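Local coordinates for glycosyl hydrolase, BNR repeat (Ralstonia eutropha, PDB 3B7F), which is probably a hydrolase acting on glycosidic bonds, built as a seven-bladed beta-propeller with BNR repeats, although its substrate is not established, at residues Ala164-Glu169 with Ile194-Gly199; Cys236-Pro241 with Phe281-His286; Leu247-His252 with Gly263-Ile268; Thr292-Pro297 with Pro313-Thr318. All blocks are in the same frame, centred on the assembly; numbering follows the deposited sequence.

Contact 1: Ala164-Glu169 with Ile194-Gly199; sequences AWTGGE and IGMSSG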
loop_
_atom_site.group_PDB
_atom_site.type_symbol
_atom_site.label_atom_id
_atom_site.label_comp_id
_atom_site.label_asym_id
_atom_site.label_seq_id
_atom_site.Cartn_x
_atom_site.Cartn_y
_atom_site.Cartn_z
ATOM N N ALA A 164 17.474 -0.388 -16.331
ATOM C CA ALA A 164 16.544 0.034 -17.384
ATOM C C ALA A 164 15.100 0.141 -16.848
ATOM O O ALA A 164 14.377 1.095 -17.169
ATOM C CB ALA A 164 16.604 -0.936 -18.568
ATOM N N TRP A 165 14.692 -0.849 -16.053
ATOM C CA TRP A 165 13.376 -0.851 -15.418
ATOM C C TRP A 165 13.196 0.271 -14.391
ATOM O O TRP A 165 12.168 0.927 -14.408
ATOM C CB TRP A 165 13.084 -2.173 -14.720
ATOM C CG TRP A 165 12.945 -3.350 -15.601
ATOM C CD1 TRP A 165 12.562 -3.368 -16.906
ATOM C CD2 TRP A 165 13.037 -4.716 -15.196
ATOM N NE1 TRP A 165 12.472 -4.650 -17.358
ATOM C CE2 TRP A 165 12.744 -5.505 -16.323
ATOM C CE3 TRP A 165 13.347 -5.348 -13.991
ATOM C CZ2 TRP A 165 12.780 -6.898 -16.289
ATOM C CZ3 TRP A 165 13.361 -6.725 -13.950
ATOM C CH2 TRP A 165 13.082 -7.486 -15.090
ATOM N N THR A 166 14.193 0.491 -13.533
ATOM C CA THR A 166 14.129 1.517 -12.490
ATOM C C THR A 166 14.468 2.921 -12.997
ATOM O O THR A 166 13.689 3.846 -12.802
ATOM C CB THR A 166 15.099 1.226 -11.311
ATOM O OG1 THR A 166 16.447 1.313 -11.769
ATOM C CG2 THR A 166 14.859 -0.150 -10.678
ATOM N N GLY A 167 15.643 3.063 -13.611
ATOM C CA GLY A 167 16.185 4.352 -14.095
ATOM C C GLY A 167 17.174 4.950 -13.080
ATOM O O GLY A 167 18.205 4.326 -12.763
ATOM N N GLY A 168 16.870 6.161 -12.587
ATOM C CA GLY A 168 17.676 6.873 -11.562
ATOM C C GLY A 168 16.764 7.556 -10.542
ATOM O O GLY A 168 15.583 7.175 -10.423
ATOM N N GLU A 169 17.301 8.544 -9.805
ATOM C CA GLU A 169 16.514 9.340 -8.819
ATOM C C GLU A 169 15.902 10.598 -9.464
ATOM O O GLU A 169 16.610 11.450 -10.006
ATOM C CB GLU A 169 17.337 9.737 -7.577
ATOM C CG GLU A 169 17.513 8.647 -6.485
ATOM C CD GLU A 169 18.592 7.601 -6.785
ATOM O OE1 GLU A 169 18.853 7.306 -7.974
ATOM O OE2 GLU A 169 19.171 7.060 -5.812
ATOM N N ILE A 194 5.238 -7.075 -7.978
ATOM C CA ILE A 194 5.820 -5.885 -7.338
ATOM C C ILE A 194 5.421 -4.664 -8.156
ATOM O O ILE A 194 5.066 -4.786 -9.318
ATOM C CB ILE A 194 7.364 -5.962 -7.153
ATOM C CG1 ILE A 194 8.104 -6.069 -8.510
ATOM C CG2 ILE A 194 7.754 -7.120 -6.181
ATOM C CD1 ILE A 194 9.656 -6.165 -8.384
ATOM N N GLY A 195 5.473 -3.494 -7.538
ATOM C CA GLY A 195 5.146 -2.231 -8.205
ATOM C C GLY A 195 6.316 -1.297 -7.988
ATOM O O GLY A 195 6.954 -1.310 -6.942
HETATM N N MSE A 196 6.628 -0.505 -8.991
HETATM C CA MSE A 196 7.712 0.422 -8.862
HETATM C C MSE A 196 7.316 1.770 -9.411
HETATM O O MSE A 196 6.773 1.866 -10.501
HETATM C CB MSE A 196 8.916 -0.085 -9.624
HETATM C CG MSE A 196 9.327 -1.434 -9.226
HETATM SE SE MSE A 196 11.119 -1.718 -9.772
HETATM C CE MSE A 196 11.081 -1.143 -11.546
ATOM N N SER A 197 7.628 2.797 -8.628
ATOM C CA SER A 197 7.391 4.166 -8.981
ATOM C C SER A 197 8.771 4.803 -9.192
ATOM O O SER A 197 9.421 5.128 -8.222
ATOM C CB SER A 197 6.582 4.860 -7.900
ATOM O OG SER A 197 5.271 4.301 -7.874
ATOM N N SER A 198 9.272 4.926 -10.422
ATOM C CA SER A 198 8.651 4.456 -11.685
ATOM C C SER A 198 9.232 3.114 -12.092
ATOM O O SER A 198 10.212 2.638 -11.497
ATOM C CB SER A 198 8.839 5.488 -12.792
ATOM O OG SER A 198 10.201 5.772 -12.965
ATOM N N GLY A 199 8.579 2.490 -13.071
ATOM C CA GLY A 199 8.984 1.193 -13.612
ATOM C C GLY A 199 7.811 0.356 -14.063
ATOM O O GLY A 199 7.850 -0.216 -15.141
HETATM O O HOH W 1 11.733 3.575 -14.662
#

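Contact 2: Cys236-Pro241 with Phe281-His286; sequences CVVQHP and FPIVVH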
loop_
_atom_site.group_PDB
_atom_site.type_symbol
_atom_site.label_atom_id
_atom_site.label_comp_id
_atom_site.label_asym_id
_atom_site.label_seq_id
_atom_site.Cartn_x
_atom_site.Cartn_y
_atom_site.Cartn_z
ATOM N N CYS A 236 -0.504 2.002 -6.257
ATOM C CA CYS A 236 -0.899 0.988 -5.322
ATOM C C CYS A 236 -1.519 -0.136 -6.110
ATOM O O CYS A 236 -2.384 0.129 -6.921
ATOM C CB CYS A 236 -1.902 1.584 -4.344
ATOM S SG CYS A 236 -2.256 0.506 -2.936
ATOM N N VAL A 237 -1.020 -1.359 -5.922
ATOM C CA VAL A 237 -1.529 -2.553 -6.590
ATOM C C VAL A 237 -2.008 -3.526 -5.490
ATOM O O VAL A 237 -1.365 -3.631 -4.443
ATOM C CB VAL A 237 -0.465 -3.240 -7.540
ATOM C CG1 VAL A 237 -1.156 -4.157 -8.557
ATOM C CG2 VAL A 237 0.387 -2.236 -8.297
ATOM N N VAL A 238 -3.129 -4.223 -5.733
ATOM C CA VAL A 238 -3.689 -5.233 -4.819
ATOM C C VAL A 238 -4.103 -6.497 -5.619
ATOM O O VAL A 238 -4.467 -6.415 -6.782
ATOM C CB VAL A 238 -4.897 -4.679 -3.971
ATOM C CG1 VAL A 238 -4.454 -3.535 -3.020
ATOM C CG2 VAL A 238 -6.007 -4.166 -4.849
ATOM N N GLN A 239 -3.960 -7.663 -5.004
ATOM C CA GLN A 239 -4.381 -8.933 -5.563
ATOM C C GLN A 239 -5.497 -9.366 -4.649
ATOM O O GLN A 239 -5.303 -9.388 -3.430
ATOM C CB GLN A 239 -3.234 -9.939 -5.530
ATOM C CG GLN A 239 -3.603 -11.351 -6.041
ATOM C CD GLN A 239 -2.419 -12.287 -6.084
ATOM O OE1 GLN A 239 -1.484 -12.151 -5.291
ATOM N NE2 GLN A 239 -2.466 -13.264 -6.993
ATOM N N HIS A 240 -6.653 -9.730 -5.204
ATOM C CA HIS A 240 -7.798 -10.060 -4.365
ATOM C C HIS A 240 -7.602 -11.414 -3.667
ATOM O O HIS A 240 -7.231 -12.356 -4.313
ATOM C CB HIS A 240 -9.102 -10.057 -5.148
ATOM C CG HIS A 240 -10.286 -9.916 -4.260
ATOM N ND1 HIS A 240 -10.957 -10.993 -3.719
ATOM C CD2 HIS A 240 -10.838 -8.816 -3.711
ATOM C CE1 HIS A 240 -11.908 -10.552 -2.915
ATOM N NE2 HIS A 240 -11.856 -9.235 -2.896
ATOM N N PRO A 241 -7.825 -11.497 -2.339
ATOM C CA PRO A 241 -7.563 -12.768 -1.662
ATOM C C PRO A 241 -8.572 -13.878 -1.971
ATOM O O PRO A 241 -8.216 -15.058 -1.925
ATOM C CB PRO A 241 -7.582 -12.375 -0.179
ATOM C CG PRO A 241 -8.411 -11.200 -0.121
ATOM C CD PRO A 241 -8.311 -10.477 -1.398
ATOM N N PHE A 281 -3.848 7.987 -5.243
ATOM C CA PHE A 281 -2.777 7.111 -4.724
ATOM C C PHE A 281 -3.156 5.719 -4.221
ATOM O O PHE A 281 -2.643 4.717 -4.758
ATOM C CB PHE A 281 -1.936 7.877 -3.670
ATOM C CG PHE A 281 -1.116 9.003 -4.261
ATOM C CD1 PHE A 281 0.024 8.723 -5.003
ATOM C CD2 PHE A 281 -1.468 10.331 -4.059
ATOM C CE1 PHE A 281 0.781 9.742 -5.564
ATOM C CE2 PHE A 281 -0.722 11.355 -4.608
ATOM C CZ PHE A 281 0.411 11.060 -5.365
ATOM N N PRO A 282 -4.030 5.617 -3.203
ATOM C CA PRO A 282 -4.359 4.263 -2.684
ATOM C C PRO A 282 -5.486 3.498 -3.429
ATOM O O PRO A 282 -6.315 4.104 -4.128
ATOM C CB PRO A 282 -4.880 4.581 -1.284
ATOM C CG PRO A 282 -5.583 5.897 -1.469
ATOM C CD PRO A 282 -4.805 6.657 -2.486
ATOM N N ILE A 283 -5.491 2.180 -3.281
ATOM C CA ILE A 283 -6.600 1.337 -3.746
ATOM C C ILE A 283 -6.789 0.229 -2.685
ATOM O O ILE A 283 -5.816 -0.294 -2.167
ATOM C CB ILE A 283 -6.402 0.791 -5.199
ATOM C CG1 ILE A 283 -7.729 0.267 -5.768
ATOM C CG2 ILE A 283 -5.298 -0.290 -5.268
ATOM C CD1 ILE A 283 -7.802 0.217 -7.312
ATOM N N VAL A 284 -8.034 -0.108 -2.362
ATOM C CA VAL A 284 -8.347 -1.116 -1.339
ATOM C C VAL A 284 -9.467 -1.997 -1.855
ATOM O O VAL A 284 -10.390 -1.491 -2.460
ATOM C CB VAL A 284 -8.769 -0.433 0.027
ATOM C CG1 VAL A 284 -9.372 -1.451 0.995
ATOM C CG2 VAL A 284 -7.587 0.280 0.647
ATOM N N VAL A 285 -9.387 -3.300 -1.608
ATOM C CA VAL A 285 -10.419 -4.258 -2.053
ATOM C C VAL A 285 -11.172 -4.838 -0.865
ATOM O O VAL A 285 -10.619 -4.971 0.201
ATOM C CB VAL A 285 -9.813 -5.414 -2.873
ATOM C CG1 VAL A 285 -8.921 -4.881 -3.901
ATOM C CG2 VAL A 285 -9.032 -6.429 -1.972
ATOM N N HIS A 286 -12.454 -5.124 -1.046
ATOM C CA HIS A 286 -13.283 -5.771 -0.031
ATOM C C HIS A 286 -12.730 -7.207 0.110
ATOM O O HIS A 286 -12.551 -7.887 -0.872
ATOM C CB HIS A 286 -14.733 -5.753 -0.505
ATOM C CG HIS A 286 -15.735 -6.270 0.479
ATOM N ND1 HIS A 286 -15.789 -7.586 0.878
ATOM C CD2 HIS A 286 -16.785 -5.660 1.072
ATOM C CE1 HIS A 286 -16.805 -7.758 1.703
ATOM N NE2 HIS A 286 -17.441 -6.609 1.821
#

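Contact 3: Leu247-His252 with Gly263-Ile268; sequences LYQQNH and GVWKRI. With EDO (1,2-ethanediol), chain O.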
loop_
_atom_site.group_PDB
_atom_site.type_symbol
_atom_site.label_atom_id
_atom_site.label_comp_id
_atom_site.label_asym_id
_atom_site.label_seq_id
_atom_site.Cartn_x
_atom_site.Cartn_y
_atom_site.Cartn_z
ATOM N N LEU A 247 -6.511 -8.494 -10.098
ATOM C CA LEU A 247 -5.647 -7.442 -9.567
ATOM C C LEU A 247 -6.281 -6.087 -9.881
ATOM O O LEU A 247 -6.923 -5.918 -10.920
ATOM C CB LEU A 247 -4.231 -7.480 -10.165
ATOM C CG LEU A 247 -3.226 -8.513 -9.626
ATOM C CD1 LEU A 247 -3.769 -9.903 -9.680
ATOM C CD2 LEU A 247 -1.928 -8.426 -10.416
ATOM N N TYR A 248 -6.151 -5.151 -8.950
ATOM C CA TYR A 248 -6.600 -3.774 -9.160
ATOM C C TYR A 248 -5.422 -2.865 -8.903
ATOM O O TYR A 248 -4.530 -3.202 -8.124
ATOM C CB TYR A 248 -7.763 -3.390 -8.263
ATOM C CG TYR A 248 -9.101 -4.057 -8.588
ATOM C CD1 TYR A 248 -9.448 -5.274 -8.015
ATOM C CD2 TYR A 248 -10.045 -3.425 -9.406
ATOM C CE1 TYR A 248 -10.683 -5.861 -8.268
ATOM C CE2 TYR A 248 -11.291 -3.997 -9.646
ATOM C CZ TYR A 248 -11.597 -5.227 -9.079
ATOM O OH TYR A 248 -12.814 -5.838 -9.309
ATOM N N GLN A 249 -5.352 -1.748 -9.626
ATOM C CA GLN A 249 -4.333 -0.758 -9.295
ATOM C C GLN A 249 -4.817 0.670 -9.457
ATOM O O GLN A 249 -5.660 0.959 -10.308
ATOM C CB GLN A 249 -3.016 -0.957 -10.088
ATOM C CG GLN A 249 -3.100 -0.753 -11.601
ATOM C CD GLN A 249 -1.769 -0.432 -12.226
ATOM O OE1 GLN A 249 -1.150 0.555 -11.866
ATOM N NE2 GLN A 249 -1.336 -1.240 -13.202
ATOM N N GLN A 250 -4.290 1.544 -8.596
ATOM C CA GLN A 250 -4.414 2.988 -8.734
ATOM C C GLN A 250 -3.055 3.363 -9.317
ATOM O O GLN A 250 -2.027 3.092 -8.721
ATOM C CB GLN A 250 -4.629 3.703 -7.400
ATOM C CG GLN A 250 -4.630 5.205 -7.523
ATOM C CD GLN A 250 -5.768 5.801 -8.370
ATOM O OE1 GLN A 250 -6.853 6.068 -7.848
ATOM N NE2 GLN A 250 -5.488 6.104 -9.648
ATOM N N ASN A 251 -3.071 3.951 -10.506
ATOM C CA ASN A 251 -1.885 4.349 -11.236
ATOM C C ASN A 251 -1.914 5.869 -11.357
ATOM O O ASN A 251 -2.972 6.516 -11.202
ATOM C CB ASN A 251 -1.931 3.657 -12.618
ATOM C CG ASN A 251 -0.615 3.711 -13.412
ATOM O OD1 ASN A 251 -0.343 4.697 -14.087
ATOM N ND2 ASN A 251 0.129 2.590 -13.438
ATOM N N HIS A 252 -0.751 6.436 -11.653
ATOM C CA HIS A 252 -0.665 7.872 -11.994
ATOM C C HIS A 252 -1.564 8.207 -13.214
ATOM O O HIS A 252 -1.996 9.347 -13.371
ATOM C CB HIS A 252 0.784 8.261 -12.303
ATOM C CG HIS A 252 1.067 9.708 -12.114
ATOM N ND1 HIS A 252 1.679 10.191 -10.978
ATOM C CD2 HIS A 252 0.795 10.783 -12.888
ATOM C CE1 HIS A 252 1.789 11.501 -11.073
ATOM N NE2 HIS A 252 1.255 11.887 -12.216
ATOM N N GLY A 263 -4.338 -11.106 -18.985
ATOM C CA GLY A 263 -3.027 -10.452 -19.079
ATOM C C GLY A 263 -2.996 -8.998 -19.547
ATOM O O GLY A 263 -1.954 -8.531 -19.992
ATOM N N VAL A 264 -4.121 -8.292 -19.409
ATOM C CA VAL A 264 -4.254 -6.896 -19.794
ATOM C C VAL A 264 -4.968 -6.053 -18.682
ATOM O O VAL A 264 -5.963 -6.482 -18.071
ATOM C CB VAL A 264 -4.995 -6.802 -21.153
ATOM C CG1 VAL A 264 -6.399 -7.398 -21.043
ATOM C CG2 VAL A 264 -5.034 -5.362 -21.676
ATOM N N TRP A 265 -4.395 -4.901 -18.379
ATOM C CA TRP A 265 -5.008 -3.920 -17.493
ATOM C C TRP A 265 -6.031 -3.171 -18.325
ATOM O O TRP A 265 -5.701 -2.707 -19.420
ATOM C CB TRP A 265 -3.986 -2.905 -16.968
ATOM C CG TRP A 265 -2.948 -3.495 -16.071
ATOM C CD1 TRP A 265 -1.678 -3.815 -16.411
ATOM C CD2 TRP A 265 -3.102 -3.848 -14.684
ATOM N NE1 TRP A 265 -1.025 -4.336 -15.333
ATOM C CE2 TRP A 265 -1.874 -4.385 -14.262
ATOM C CE3 TRP A 265 -4.153 -3.756 -13.764
ATOM C CZ2 TRP A 265 -1.664 -4.854 -12.953
ATOM C CZ3 TRP A 265 -3.950 -4.231 -12.469
ATOM C CH2 TRP A 265 -2.706 -4.766 -12.080
ATOM N N LYS A 266 -7.260 -3.081 -17.807
ATOM C CA LYS A 266 -8.379 -2.351 -18.406
ATOM C C LYS A 266 -8.768 -1.206 -17.491
ATOM O O LYS A 266 -9.011 -1.423 -16.320
ATOM C CB LYS A 266 -9.566 -3.277 -18.600
ATOM C CG LYS A 266 -9.291 -4.348 -19.640
ATOM C CD LYS A 266 -10.505 -5.212 -19.853
ATOM C CE LYS A 266 -10.260 -6.266 -20.927
ATOM N NZ LYS A 266 -11.413 -7.184 -20.898
ATOM N N ARG A 267 -8.811 0.004 -18.054
ATOM C CA ARG A 267 -9.083 1.224 -17.339
ATOM C C ARG A 267 -10.552 1.429 -16.920
ATOM O O ARG A 267 -11.312 2.210 -17.510
ATOM C CB ARG A 267 -8.582 2.440 -18.158
ATOM C CG ARG A 267 -8.414 3.708 -17.298
ATOM C CD ARG A 267 -7.627 4.755 -18.055
ATOM N NE ARG A 267 -7.409 5.935 -17.240
ATOM C CZ ARG A 267 -6.584 6.940 -17.526
ATOM N NH1 ARG A 267 -5.890 6.983 -18.641
ATOM N NH2 ARG A 267 -6.495 7.946 -16.686
ATOM N N ILE A 268 -10.916 0.715 -15.858
ATOM C CA ILE A 268 -12.209 0.874 -15.193
ATOM C C ILE A 268 -12.410 2.283 -14.677
ATOM O O ILE A 268 -13.537 2.702 -14.520
ATOM C CB ILE A 268 -12.440 -0.158 -14.042
ATOM C CG1 ILE A 268 -11.322 -0.128 -12.967
ATOM C CG2 ILE A 268 -12.619 -1.581 -14.656
ATOM C CD1 ILE A 268 -11.581 -0.985 -11.716
HETATM C C1 EDO O . -12.558 -0.734 -19.917
HETATM O O1 EDO O . -12.649 0.688 -19.792
HETATM C C2 EDO O . -12.962 -1.397 -18.608
HETATM O O2 EDO O . -13.394 -2.768 -18.782
#

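Contact 4: Thr292-Pro297 with Pro313-Thr318; sequences TVWVFP and PAVYVT. With EDO (1,2-ethanediol), chain H.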
loop_
_atom_site.group_PDB
_atom_site.type_symbol
_atom_site.label_atom_id
_atom_site.label_comp_id
_atom_site.label_asym_id
_atom_site.label_seq_id
_atom_site.Cartn_x
_atom_site.Cartn_y
_atom_site.Cartn_z
ATOM N N THR A 292 -15.808 -5.220 -5.251
ATOM C CA THR A 292 -15.839 -4.015 -4.433
ATOM C C THR A 292 -14.437 -3.493 -4.149
ATOM O O THR A 292 -13.584 -4.214 -3.624
ATOM C CB THR A 292 -16.632 -4.225 -3.143
ATOM O OG1 THR A 292 -17.971 -4.542 -3.503
ATOM C CG2 THR A 292 -16.613 -2.939 -2.249
ATOM N N VAL A 293 -14.235 -2.231 -4.516
ATOM C CA VAL A 293 -12.941 -1.548 -4.452
ATOM C C VAL A 293 -13.210 -0.100 -4.118
ATOM O O VAL A 293 -14.247 0.437 -4.526
ATOM C CB VAL A 293 -12.172 -1.712 -5.822
ATOM C CG1 VAL A 293 -11.079 -0.702 -5.988
ATOM C CG2 VAL A 293 -11.618 -3.144 -5.964
ATOM N N TRP A 294 -12.301 0.503 -3.341
ATOM C CA TRP A 294 -12.349 1.911 -2.926
ATOM C C TRP A 294 -11.099 2.639 -3.391
ATOM O O TRP A 294 -10.023 2.059 -3.323
ATOM C CB TRP A 294 -12.405 2.045 -1.390
ATOM C CG TRP A 294 -13.646 1.546 -0.787
ATOM C CD1 TRP A 294 -14.775 2.250 -0.606
ATOM C CD2 TRP A 294 -13.907 0.224 -0.303
ATOM N NE1 TRP A 294 -15.724 1.476 -0.022
ATOM C CE2 TRP A 294 -15.232 0.214 0.155
ATOM C CE3 TRP A 294 -13.145 -0.953 -0.213
ATOM C CZ2 TRP A 294 -15.827 -0.919 0.723
ATOM C CZ3 TRP A 294 -13.723 -2.079 0.363
ATOM C CH2 TRP A 294 -15.055 -2.051 0.831
ATOM N N VAL A 295 -11.260 3.893 -3.845
ATOM C CA VAL A 295 -10.171 4.787 -4.222
ATOM C C VAL A 295 -10.377 6.173 -3.539
ATOM O O VAL A 295 -11.416 6.424 -2.969
ATOM C CB VAL A 295 -10.001 4.942 -5.791
ATOM C CG1 VAL A 295 -9.577 3.590 -6.410
ATOM C CG2 VAL A 295 -11.287 5.540 -6.492
ATOM N N PHE A 296 -9.344 7.016 -3.547
ATOM C CA PHE A 296 -9.412 8.378 -3.022
ATOM C C PHE A 296 -8.861 9.342 -4.109
ATOM O O PHE A 296 -7.657 9.640 -4.133
ATOM C CB PHE A 296 -8.649 8.564 -1.724
ATOM C CG PHE A 296 -8.958 9.898 -1.065
ATOM C CD1 PHE A 296 -8.254 11.062 -1.402
ATOM C CD2 PHE A 296 -10.026 9.999 -0.144
ATOM C CE1 PHE A 296 -8.587 12.289 -0.797
ATOM C CE2 PHE A 296 -10.350 11.205 0.447
ATOM C CZ PHE A 296 -9.632 12.352 0.133
ATOM N N PRO A 297 -9.746 9.825 -4.998
ATOM C CA PRO A 297 -9.301 10.657 -6.084
ATOM C C PRO A 297 -8.695 12.010 -5.742
ATOM O O PRO A 297 -9.144 12.693 -4.819
ATOM C CB PRO A 297 -10.582 10.856 -6.916
ATOM C CG PRO A 297 -11.451 9.697 -6.522
ATOM C CD PRO A 297 -11.195 9.555 -5.101
ATOM N N PRO A 313 -13.355 16.626 -0.621
ATOM C CA PRO A 313 -12.857 15.248 -0.459
ATOM C C PRO A 313 -13.920 14.168 -0.523
ATOM O O PRO A 313 -15.049 14.366 -0.070
ATOM C CB PRO A 313 -12.211 15.276 0.923
ATOM C CG PRO A 313 -12.890 16.379 1.654
ATOM C CD PRO A 313 -13.203 17.405 0.627
ATOM N N ALA A 314 -13.548 13.039 -1.105
ATOM C CA ALA A 314 -14.442 11.918 -1.220
ATOM C C ALA A 314 -13.660 10.667 -1.549
ATOM O O ALA A 314 -12.631 10.708 -2.217
ATOM C CB ALA A 314 -15.552 12.180 -2.317
ATOM N N VAL A 315 -14.185 9.557 -1.061
ATOM C CA VAL A 315 -13.754 8.231 -1.425
ATOM C C VAL A 315 -14.741 7.844 -2.529
ATOM O O VAL A 315 -15.895 8.309 -2.525
ATOM C CB VAL A 315 -13.873 7.246 -0.209
ATOM C CG1 VAL A 315 -13.883 5.790 -0.639
ATOM C CG2 VAL A 315 -12.806 7.524 0.823
ATOM N N TYR A 316 -14.317 7.022 -3.489
ATOM C CA TYR A 316 -15.263 6.486 -4.481
ATOM C C TYR A 316 -15.234 4.998 -4.326
ATOM O O TYR A 316 -14.170 4.421 -4.162
ATOM C CB TYR A 316 -14.964 6.914 -5.936
ATOM C CG TYR A 316 -15.592 8.241 -6.297
ATOM C CD1 TYR A 316 -15.093 9.423 -5.769
ATOM C CD2 TYR A 316 -16.712 8.311 -7.127
ATOM C CE1 TYR A 316 -15.654 10.627 -6.040
ATOM C CE2 TYR A 316 -17.278 9.521 -7.412
ATOM C CZ TYR A 316 -16.731 10.683 -6.882
ATOM O OH TYR A 316 -17.274 11.911 -7.162
ATOM N N VAL A 317 -16.422 4.391 -4.352
ATOM C CA VAL A 317 -16.567 2.944 -4.309
ATOM C C VAL A 317 -17.115 2.431 -5.646
ATOM O O VAL A 317 -17.805 3.165 -6.362
ATOM C CB VAL A 317 -17.536 2.502 -3.170
ATOM C CG1 VAL A 317 -18.962 2.909 -3.500
ATOM C CG2 VAL A 317 -17.455 0.983 -2.901
ATOM N N THR A 318 -16.747 1.188 -5.983
ATOM C CA THR A 318 -17.375 0.420 -7.062
ATOM C C THR A 318 -17.779 -0.914 -6.408
ATOM O O THR A 318 -17.056 -1.410 -5.586
ATOM C CB THR A 318 -16.488 0.182 -8.321
ATOM O OG1 THR A 318 -17.268 -0.524 -9.303
ATOM C CG2 THR A 318 -15.184 -0.604 -8.008
HETATM C C1 EDO H . -21.052 -6.313 -0.585
HETATM O O1 EDO H . -19.999 -7.182 -1.033
HETATM C C2 EDO H . -20.641 -4.831 -0.573
HETATM O O2 EDO H . -20.176 -4.306 -1.842
HETATM O O HOH W 2 -11.344 12.724 -3.449
#

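Contact 1: Ala164-Glu169 with Ile194-Gly199
M196, a selenomethionine, meets W165 and T166 because its CG stands anti to its own carbonyl carbon (chi1 -55°) and the chain then bends at chi3 (-48°), bringing CE against the last turn of helix 162-166. The contact seats that short helix against the second strand of a beta-propeller blade, strand 192-197. M196 CE lies 3.9 Å from W165 CB and 4.0 Å from T166 CG2, the latter placed by a chi1 of 66° that also directs T166 OG1 back to the carbonyl of R162. The W165 ring itself leads away from the strand, into an aromatic cluster with H159, F202 and F230. Beyond the strand, the chain turns through a cis peptide before S198, and G199 CA comes within 3.3 Å of W165 O; the positive phi of G199 favours glycine. No direct hydrogen bond joins the two segments. One water bridges instead, 2.7 Å from both W165 O and T166 O and 3.2 Å from S198 OG.

Contact 2: Cys236-Pro241 with Phe281-His286
H240 NE2 donates to H286 O across 2.5 Å, a length that is probably imprecise, with an N-H...O angle of 140°; the carbonyl oxygen sits near the ring edge but tilted 25° from its plane. This bond lies at the C-terminal ends of two strands that meet between consecutive propeller blades: the innermost strands 234-239 and 282-285 run nearly parallel (13°) with axes 6.2 Å apart, too far for backbone pairing. Between them the side chains of C236 and V238 face those of I283 and V285. I283 CG2 packs 3.4 Å from C236 O, and V238 CG1 lies 3.6 Å from I283 O. V285 CG2 approaches H240 CD2 obliquely at 3.5 Å. Further out, H240 is positioned with CG anti to the backbone N, P241 CD over one ring face and a weak hydrogen bond between ND1 and A243 N, while Y248 and V293 of the second strands back V238 and I283. At the other end, I283 N makes a weak hydrogen bond to C236 SG at 3.7 Å.

Contact 3: Leu247-His252 with Gly263-Ile268
Q249 crosses the indole of W265 at about a right angle, and its course can be followed atom by atom. CB leaves strand 246-251 on the side of W265, 4.2 Å from CZ3. A chi1 of 65° sets CG between the backbone N and the carbonyl carbon, over the six-membered ring: CG is 4.0 Å from the ring centroid and 23° off its normal, a CH-pi contact. The extended chain then carries the amide across the indole, with its plane 80° from that of the ring. NE2 ends above the centre of the indole face, 3.4 Å from W265 CE2, whereas OE1 accepts a bond from N251 ND2 at 2.9 Å, which helps to set the amide rotation. The indole NE1 is occupied elsewhere, by the carbonyl of L214. These two strands, 246-251 and 264-266, belong to one propeller blade as its second and outermost members; strand 254-259 lies between them, so W265 reaches across it, resting on Y256 and M258, to meet its partner. At the far corner of the six-membered ring, L247 CB packs obliquely on W265 CH2 at 3.7 Å. Past the strand, I268 CD1 touches the edge of the Y248 ring, in its plane, 3.7 Å from CE2, while Y248 OH bonds to the carbonyl of P290. A 1,2-ethanediol, probably from the crystallisation liquor, donates through O1 to R267 O.

Contact 4: Thr292-Pro297 with Pro313-Thr318
V293 with T318 and V295 with Y316 are antiparallel hydrogen-bonded pairs, and the backbone evidence is four bonds. V293 N to T318 O measures 3.1 Å; T318 N to V293 O, V295 N to Y316 O and Y316 N to V295 O are each 3.0 Å. W294 and V317 form the non-hydrogen-bonded pair between them. CA-H...O contacts supplement these bonds, among them W294 CA to Y316 O at 3.3 Å.

Apolar and aromatic contacts occupy both faces. V317 CG2 lies over one face of the W294 indole, 3.4 Å from NE1, which itself bonds to the carbonyl of E371, while V315 CG1 sits at the indole edge. On the V295 side, P297 CG approaches Y316 CD1 at 3.7 Å. V315 CG2 meets the F296 ring at its edge, in plane.

Polar contacts follow. F296 CG anti to the backbone N (chi1 -169°) lays the ring alongside A314, whose carbonyl oxygen stands above its face, offset toward the rim. A water bridges the segments, 2.6 Å from P297 O and 2.7 Å from A314 O. Separately, a 1,2-ethanediol, probably from the crystallisation liquor, bonds to T292 OG1 and D289 OD2. With axes at 152°, strands 293-297 and 315-318 are the middle strands of a four-stranded antiparallel beta-propeller blade.

How the contacts relate
Contact 1 comes first along the chain, in the blade of strand 192-197; contact 3 is nested within the loop closed by contact 2, and contact 4 follows. Contact 2 links two successive blades, contact 3 lies within the first of them and contact 4 within the second. Their centres are close, about 10 Å from contact 2 to contact 3 and 11 Å from contact 2 to contact 4, and backbone pairing joins them: C236 O with Q250 N, V284 O with W294 N. Contacts 3 and 4 also touch, through Y248 and V293. Contact 1, about 20 Å from contact 2 between centres, touches none. Contacts 3 and 4 build blades; contact 2 joins neighbours around the ring.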